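Local structure of cyanophycinase-like exopeptidase (6NQC) at residues Glu33-Glu47 with Trp76-Tyr89. The protein probably hydrolyses peptide bonds as an exopeptidase of the S51 serine peptidase family, which includes cyanophycinase. Numbering follows the deposited sequence.
With SO4 (sulfate ion), chain B.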
loop_
_atom_site.group_PDB
_atom_site.type_symbol
_atom_site.label_atom_id
_atom_site.label_comp_id
_atom_site.label_asym_id
_atom_site.label_seq_id
_atom_site.Cartn_x
_atom_site.Cartn_y
_atom_site.Cartn_z
ATOM N N GLU A 33 5.205 -2.658 -8.146
ATOM C CA GLU A 33 6.134 -2.323 -7.081
ATOM C C GLU A 33 7.557 -2.686 -7.499
ATOM O O GLU A 33 7.793 -3.682 -8.198
ATOM C CB GLU A 33 5.766 -3.020 -5.776
ATOM C CG GLU A 33 5.936 -4.546 -5.762
ATOM C CD GLU A 33 4.669 -5.274 -6.150
ATOM O OE1 GLU A 33 4.437 -5.399 -7.351
ATOM O OE2 GLU A 33 3.891 -5.682 -5.250
ATOM N N TYR A 34 8.497 -1.846 -7.049
ATOM C CA TYR A 34 9.933 -2.082 -7.163
ATOM C C TYR A 34 10.412 -2.110 -8.603
ATOM O O TYR A 34 11.544 -2.556 -8.869
ATOM C CB TYR A 34 10.357 -3.369 -6.444
ATOM C CG TYR A 34 9.839 -3.509 -5.028
ATOM C CD1 TYR A 34 9.565 -2.380 -4.270
ATOM C CD2 TYR A 34 9.596 -4.752 -4.469
ATOM C CE1 TYR A 34 9.075 -2.478 -2.982
ATOM C CE2 TYR A 34 9.099 -4.866 -3.142
ATOM C CZ TYR A 34 8.854 -3.706 -2.412
ATOM O OH TYR A 34 8.362 -3.748 -1.122
ATOM N N LEU A 35 9.634 -1.643 -9.554
ATOM C CA LEU A 35 10.107 -1.715 -10.938
ATOM C C LEU A 35 10.559 -0.354 -11.465
ATOM O O LEU A 35 10.186 0.699 -10.918
ATOM C CB LEU A 35 9.053 -2.305 -11.876
ATOM C CG LEU A 35 8.768 -3.796 -11.629
ATOM C CD1 LEU A 35 7.908 -4.340 -12.767
ATOM C CD2 LEU A 35 10.026 -4.649 -11.432
ATOM N N PRO A 36 11.398 -0.331 -12.510
ATOM C CA PRO A 36 11.938 0.958 -12.987
ATOM C C PRO A 36 10.888 2.008 -13.278
ATOM O O PRO A 36 11.098 3.198 -12.966
ATOM C CB PRO A 36 12.697 0.559 -14.269
ATOM C CG PRO A 36 13.114 -0.838 -14.030
ATOM C CD PRO A 36 11.979 -1.479 -13.229
ATOM N N ALA A 37 9.734 1.590 -13.803
ATOM C CA ALA A 37 8.701 2.537 -14.206
ATOM C C ALA A 37 8.132 3.330 -13.029
ATOM O O ALA A 37 7.631 4.446 -13.229
ATOM C CB ALA A 37 7.568 1.788 -14.926
ATOM N N LEU A 38 8.181 2.776 -11.817
ATOM C CA LEU A 38 7.741 3.468 -10.609
ATOM C C LEU A 38 8.909 3.820 -9.698
ATOM O O LEU A 38 8.720 4.158 -8.525
ATOM C CB LEU A 38 6.710 2.625 -9.857
ATOM C CG LEU A 38 5.355 2.500 -10.547
ATOM C CD1 LEU A 38 4.407 1.694 -9.662
ATOM C CD2 LEU A 38 4.789 3.863 -10.849
ATOM N N ALA A 39 10.122 3.792 -10.239
ATOM C CA ALA A 39 11.311 4.089 -9.456
ATOM C C ALA A 39 11.316 5.523 -8.966
ATOM O O ALA A 39 11.661 5.770 -7.807
ATOM C CB ALA A 39 12.570 3.782 -10.280
ATOM N N GLU A 40 10.957 6.495 -9.816
ATOM C CA GLU A 40 10.973 7.862 -9.335
ATOM C C GLU A 40 9.834 8.115 -8.352
ATOM O O GLU A 40 9.994 8.912 -7.414
ATOM C CB GLU A 40 10.897 8.861 -10.484
ATOM C CG GLU A 40 10.977 10.346 -10.006
ATOM C CD GLU A 40 12.061 10.606 -8.928
ATOM O OE1 GLU A 40 11.700 11.057 -7.801
ATOM O OE2 GLU A 40 13.258 10.372 -9.212
ATOM N N PHE A 41 8.695 7.456 -8.531
ATOM C CA PHE A 41 7.644 7.542 -7.516
ATOM C C PHE A 41 8.140 7.037 -6.165
ATOM O O PHE A 41 7.948 7.712 -5.131
ATOM C CB PHE A 41 6.417 6.747 -7.954
ATOM C CG PHE A 41 5.340 6.695 -6.906
ATOM C CD1 PHE A 41 4.748 7.872 -6.451
ATOM C CD2 PHE A 41 4.941 5.494 -6.370
ATOM C CE1 PHE A 41 3.774 7.832 -5.465
ATOM C CE2 PHE A 41 3.956 5.433 -5.418
ATOM C CZ PHE A 41 3.380 6.610 -4.953
ATOM N N GLU A 42 8.752 5.835 -6.141
ATOM C CA GLU A 42 9.189 5.261 -4.868
ATOM C C GLU A 42 10.277 6.145 -4.236
ATOM O O GLU A 42 10.282 6.371 -3.011
ATOM C CB GLU A 42 9.683 3.820 -5.058
ATOM C CG GLU A 42 8.492 2.834 -5.304
ATOM C CD GLU A 42 8.850 1.438 -5.778
ATOM O OE1 GLU A 42 10.049 1.039 -5.723
ATOM O OE2 GLU A 42 7.906 0.719 -6.172
ATOM N N LYS A 43 11.199 6.664 -5.060
ATOM C CA LYS A 43 12.214 7.590 -4.550
ATOM C C LYS A 43 11.588 8.809 -3.898
ATOM O O LYS A 43 12.032 9.245 -2.823
ATOM C CB LYS A 43 13.157 8.022 -5.661
ATOM C CG LYS A 43 14.367 8.770 -5.130
ATOM C CD LYS A 43 15.342 9.182 -6.253
ATOM C CE LYS A 43 16.184 10.389 -5.786
ATOM N NZ LYS A 43 17.553 10.419 -6.364
ATOM N N SER A 44 10.598 9.423 -4.555
ATOM C CA SER A 44 9.952 10.601 -3.984
ATOM C C SER A 44 9.329 10.305 -2.620
ATOM O O SER A 44 9.308 11.172 -1.740
ATOM C CB SER A 44 8.885 11.135 -4.954
ATOM O OG SER A 44 7.756 10.259 -5.080
ATOM N N LEU A 45 8.767 9.101 -2.439
ATOM C CA LEU A 45 8.215 8.721 -1.146
ATOM C C LEU A 45 9.309 8.625 -0.093
ATOM O O LEU A 45 9.087 8.977 1.078
ATOM C CB LEU A 45 7.499 7.375 -1.255
ATOM C CG LEU A 45 6.215 7.316 -2.072
ATOM C CD1 LEU A 45 5.683 5.865 -2.175
ATOM C CD2 LEU A 45 5.175 8.208 -1.428
ATOM N N ILE A 46 10.491 8.120 -0.481
ATOM C CA ILE A 46 11.597 8.048 0.464
ATOM C C ILE A 46 12.057 9.448 0.826
ATOM O O ILE A 46 12.299 9.761 2.006
ATOM C CB ILE A 46 12.759 7.230 -0.112
ATOM C CG1 ILE A 46 12.317 5.798 -0.290
ATOM C CG2 ILE A 46 13.990 7.343 0.794
ATOM C CD1 ILE A 46 13.182 5.025 -1.259
ATOM N N GLU A 47 12.138 10.319 -0.184
ATOM C CA GLU A 47 12.497 11.719 0.039
ATOM C C GLU A 47 11.502 12.420 0.956
ATOM O O GLU A 47 11.902 13.193 1.824
ATOM C CB GLU A 47 12.578 12.428 -1.309
ATOM C CG GLU A 47 13.752 11.994 -2.138
ATOM C CD GLU A 47 13.762 12.640 -3.524
ATOM O OE1 GLU A 47 12.681 12.924 -4.085
ATOM O OE2 GLU A 47 14.871 12.868 -4.041
ATOM N N TRP A 76 11.152 -11.742 -4.022
ATOM C CA TRP A 76 10.661 -10.445 -3.576
ATOM C C TRP A 76 11.785 -9.632 -2.920
ATOM O O TRP A 76 11.926 -8.432 -3.190
ATOM C CB TRP A 76 9.474 -10.575 -2.614
ATOM C CG TRP A 76 8.152 -10.720 -3.303
ATOM C CD1 TRP A 76 7.335 -11.823 -3.281
ATOM C CD2 TRP A 76 7.503 -9.759 -4.162
ATOM N NE1 TRP A 76 6.225 -11.603 -4.058
ATOM C CE2 TRP A 76 6.289 -10.355 -4.611
ATOM C CE3 TRP A 76 7.826 -8.481 -4.596
ATOM C CZ2 TRP A 76 5.396 -9.694 -5.454
ATOM C CZ3 TRP A 76 6.939 -7.823 -5.450
ATOM C CH2 TRP A 76 5.747 -8.430 -5.872
ATOM N N LYS A 77 12.536 -10.282 -2.018
ATOM C CA LYS A 77 13.676 -9.622 -1.382
ATOM C C LYS A 77 14.645 -9.028 -2.412
ATOM O O LYS A 77 15.044 -7.846 -2.326
ATOM C CB LYS A 77 14.397 -10.620 -0.473
ATOM C CG LYS A 77 15.395 -10.032 0.485
ATOM C CD LYS A 77 16.191 -11.137 1.182
ATOM C CE LYS A 77 17.301 -10.559 2.013
ATOM N NZ LYS A 77 17.688 -11.458 3.157
ATOM N N GLN A 78 15.003 -9.824 -3.420
ATOM C CA GLN A 78 16.025 -9.392 -4.363
ATOM C C GLN A 78 15.480 -8.342 -5.320
ATOM O O GLN A 78 16.182 -7.385 -5.667
ATOM C CB GLN A 78 16.567 -10.598 -5.131
ATOM C CG GLN A 78 17.923 -11.084 -4.634
ATOM C CD GLN A 78 19.039 -10.026 -4.772
ATOM O OE1 GLN A 78 19.375 -9.563 -5.881
ATOM N NE2 GLN A 78 19.611 -9.644 -3.645
ATOM N N LEU A 79 14.220 -8.484 -5.738
ATOM C CA LEU A 79 13.550 -7.417 -6.488
ATOM C C LEU A 79 13.595 -6.089 -5.732
ATOM O O LEU A 79 13.997 -5.046 -6.282
ATOM C CB LEU A 79 12.107 -7.832 -6.754
ATOM C CG LEU A 79 11.344 -7.098 -7.853
ATOM C CD1 LEU A 79 12.055 -7.258 -9.170
ATOM C CD2 LEU A 79 9.918 -7.635 -7.932
ATOM N N GLY A 80 13.183 -6.106 -4.465
ATOM C CA GLY A 80 13.200 -4.882 -3.676
ATOM C C GLY A 80 14.600 -4.360 -3.408
ATOM O O GLY A 80 14.829 -3.149 -3.413
ATOM N N ARG A 81 15.543 -5.252 -3.146
ATOM C CA ARG A 81 16.908 -4.813 -2.918
ATOM C C ARG A 81 17.469 -4.118 -4.151
ATOM O O ARG A 81 18.122 -3.075 -4.041
ATOM C CB ARG A 81 17.775 -6.007 -2.523
ATOM C CG ARG A 81 19.181 -5.627 -2.065
ATOM C CD ARG A 81 19.884 -6.846 -1.470
ATOM N NE ARG A 81 19.620 -7.026 -0.039
ATOM C CZ ARG A 81 20.029 -8.077 0.667
ATOM N NH1 ARG A 81 20.722 -9.057 0.068
ATOM N NH2 ARG A 81 19.762 -8.149 1.968
ATOM N N GLN A 82 17.204 -4.663 -5.337
ATOM C CA GLN A 82 17.739 -4.059 -6.558
ATOM C C GLN A 82 17.095 -2.719 -6.854
ATOM O O GLN A 82 17.757 -1.816 -7.365
ATOM C CB GLN A 82 17.571 -5.031 -7.735
ATOM C CG GLN A 82 18.391 -6.309 -7.526
ATOM C CD GLN A 82 18.187 -7.378 -8.609
ATOM O OE1 GLN A 82 18.983 -8.328 -8.716
ATOM N NE2 GLN A 82 17.113 -7.242 -9.383
ATOM N N GLN A 83 15.819 -2.542 -6.506
ATOM C CA GLN A 83 15.233 -1.215 -6.643
ATOM C C GLN A 83 15.919 -0.236 -5.692
ATOM O O GLN A 83 16.319 0.860 -6.101
ATOM C CB GLN A 83 13.729 -1.250 -6.405
ATOM C CG GLN A 83 13.055 0.115 -6.501
ATOM C CD GLN A 83 12.624 0.453 -7.896
ATOM O OE1 GLN A 83 13.357 0.204 -8.860
ATOM N NE2 GLN A 83 11.438 1.035 -8.030
ATOM N N ALA A 84 16.058 -0.621 -4.424
ATOM C CA ALA A 84 16.674 0.268 -3.441
ATOM C C ALA A 84 18.087 0.651 -3.864
ATOM O O ALA A 84 18.503 1.803 -3.708
ATOM C CB ALA A 84 16.689 -0.409 -2.077
ATOM N N ASP A 85 18.838 -0.303 -4.410
ATOM C CA ASP A 85 20.180 0.002 -4.906
ATOM C C ASP A 85 20.147 1.014 -6.053
ATOM O O ASP A 85 20.956 1.946 -6.097
ATOM C CB ASP A 85 20.869 -1.288 -5.365
ATOM C CG ASP A 85 21.262 -2.195 -4.191
ATOM O OD1 ASP A 85 21.259 -1.716 -3.029
ATOM O OD2 ASP A 85 21.557 -3.384 -4.439
ATOM N N ARG A 86 19.221 0.851 -6.993
ATOM C CA ARG A 86 19.112 1.818 -8.076
ATOM C C ARG A 86 18.795 3.210 -7.554
ATOM O O ARG A 86 19.233 4.200 -8.129
ATOM C CB ARG A 86 18.029 1.386 -9.080
ATOM C CG ARG A 86 18.366 0.116 -9.855
ATOM C CD ARG A 86 17.448 -0.084 -11.066
ATOM N NE ARG A 86 16.104 -0.464 -10.666
ATOM C CZ ARG A 86 15.722 -1.716 -10.439
ATOM N NH1 ARG A 86 16.582 -2.709 -10.592
ATOM N NH2 ARG A 86 14.476 -1.963 -10.063
ATOM N N LEU A 87 17.986 3.311 -6.487
ATOM C CA LEU A 87 17.588 4.629 -6.017
ATOM C C LEU A 87 18.623 5.254 -5.078
ATOM O O LEU A 87 18.594 6.465 -4.872
ATOM C CB LEU A 87 16.241 4.566 -5.291
ATOM C CG LEU A 87 15.133 3.939 -6.111
ATOM C CD1 LEU A 87 13.800 3.935 -5.346
ATOM C CD2 LEU A 87 14.961 4.695 -7.399
ATOM N N GLY A 88 19.499 4.443 -4.482
ATOM C CA GLY A 88 20.503 4.971 -3.578
ATOM C C GLY A 88 20.171 4.946 -2.111
ATOM O O GLY A 88 20.764 5.720 -1.358
ATOM N N TYR A 89 19.273 4.072 -1.659
ATOM C CA TYR A 89 18.933 3.952 -0.249
ATOM C C TYR A 89 19.029 2.505 0.201
ATOM O O TYR A 89 18.766 1.568 -0.573
ATOM C CB TYR A 89 17.504 4.493 0.014
ATOM C CG TYR A 89 17.329 5.894 -0.508
ATOM C CD1 TYR A 89 17.745 6.999 0.232
ATOM C CD2 TYR A 89 16.793 6.119 -1.761
ATOM C CE1 TYR A 89 17.609 8.287 -0.273
ATOM C CE2 TYR A 89 16.637 7.379 -2.254
ATOM C CZ TYR A 89 17.057 8.460 -1.523
ATOM O OH TYR A 89 16.899 9.713 -2.048
HETATM S S SO4 B . 18.159 -6.760 4.941
HETATM O O1 SO4 B . 18.001 -8.148 5.428
HETATM O O2 SO4 B . 19.419 -6.617 4.207
HETATM O O3 SO4 B . 18.175 -5.817 6.082
HETATM O O4 SO4 B . 17.079 -6.469 4.002
HETATM O O HOH W 1 13.900 -4.183 -9.034
#
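Q83 reaches from helix 70-87 into the start of segment 33-47 and donates both N-H groups of its amide. NE2 bonds E42 OE1 at 2.7 Å, nearly in the amide plane but from above the carboxylate plane, and L35 O at 3.2 Å; L38 N reaches that carbonyl from its opposite face. Q83 CG stands anti to the backbone N (chi1 179°) and the chain bends at chi2, turning the amide between these acceptors. Its OE1 accepts from R86 NH2 (2.7 Å), while E42 OE2 takes Y34 N through its syn lone pair. A water bridges Y34 O, L79 O and R86 NH2.

Apolar packing flanks this network. G80 CA lies over one face of the Y34 ring, 4.1 Å from its centroid. L87 is a knob among A39, E42, K43 and I46; beyond it I46 CG2 sits over the centre of the Y89 ring (3.7 Å). G88, with positive phi, closes helix 70-87 in a Schellman motif. E42, I46 and Q83 rest on F58 of strand 57-61; segment 33-47 extends onto strand 116-119 and helix 70-87 onto 90-93. Crossing at -73°, the helices share one layer on the parallel part of an alpha/beta fold's mixed sheet.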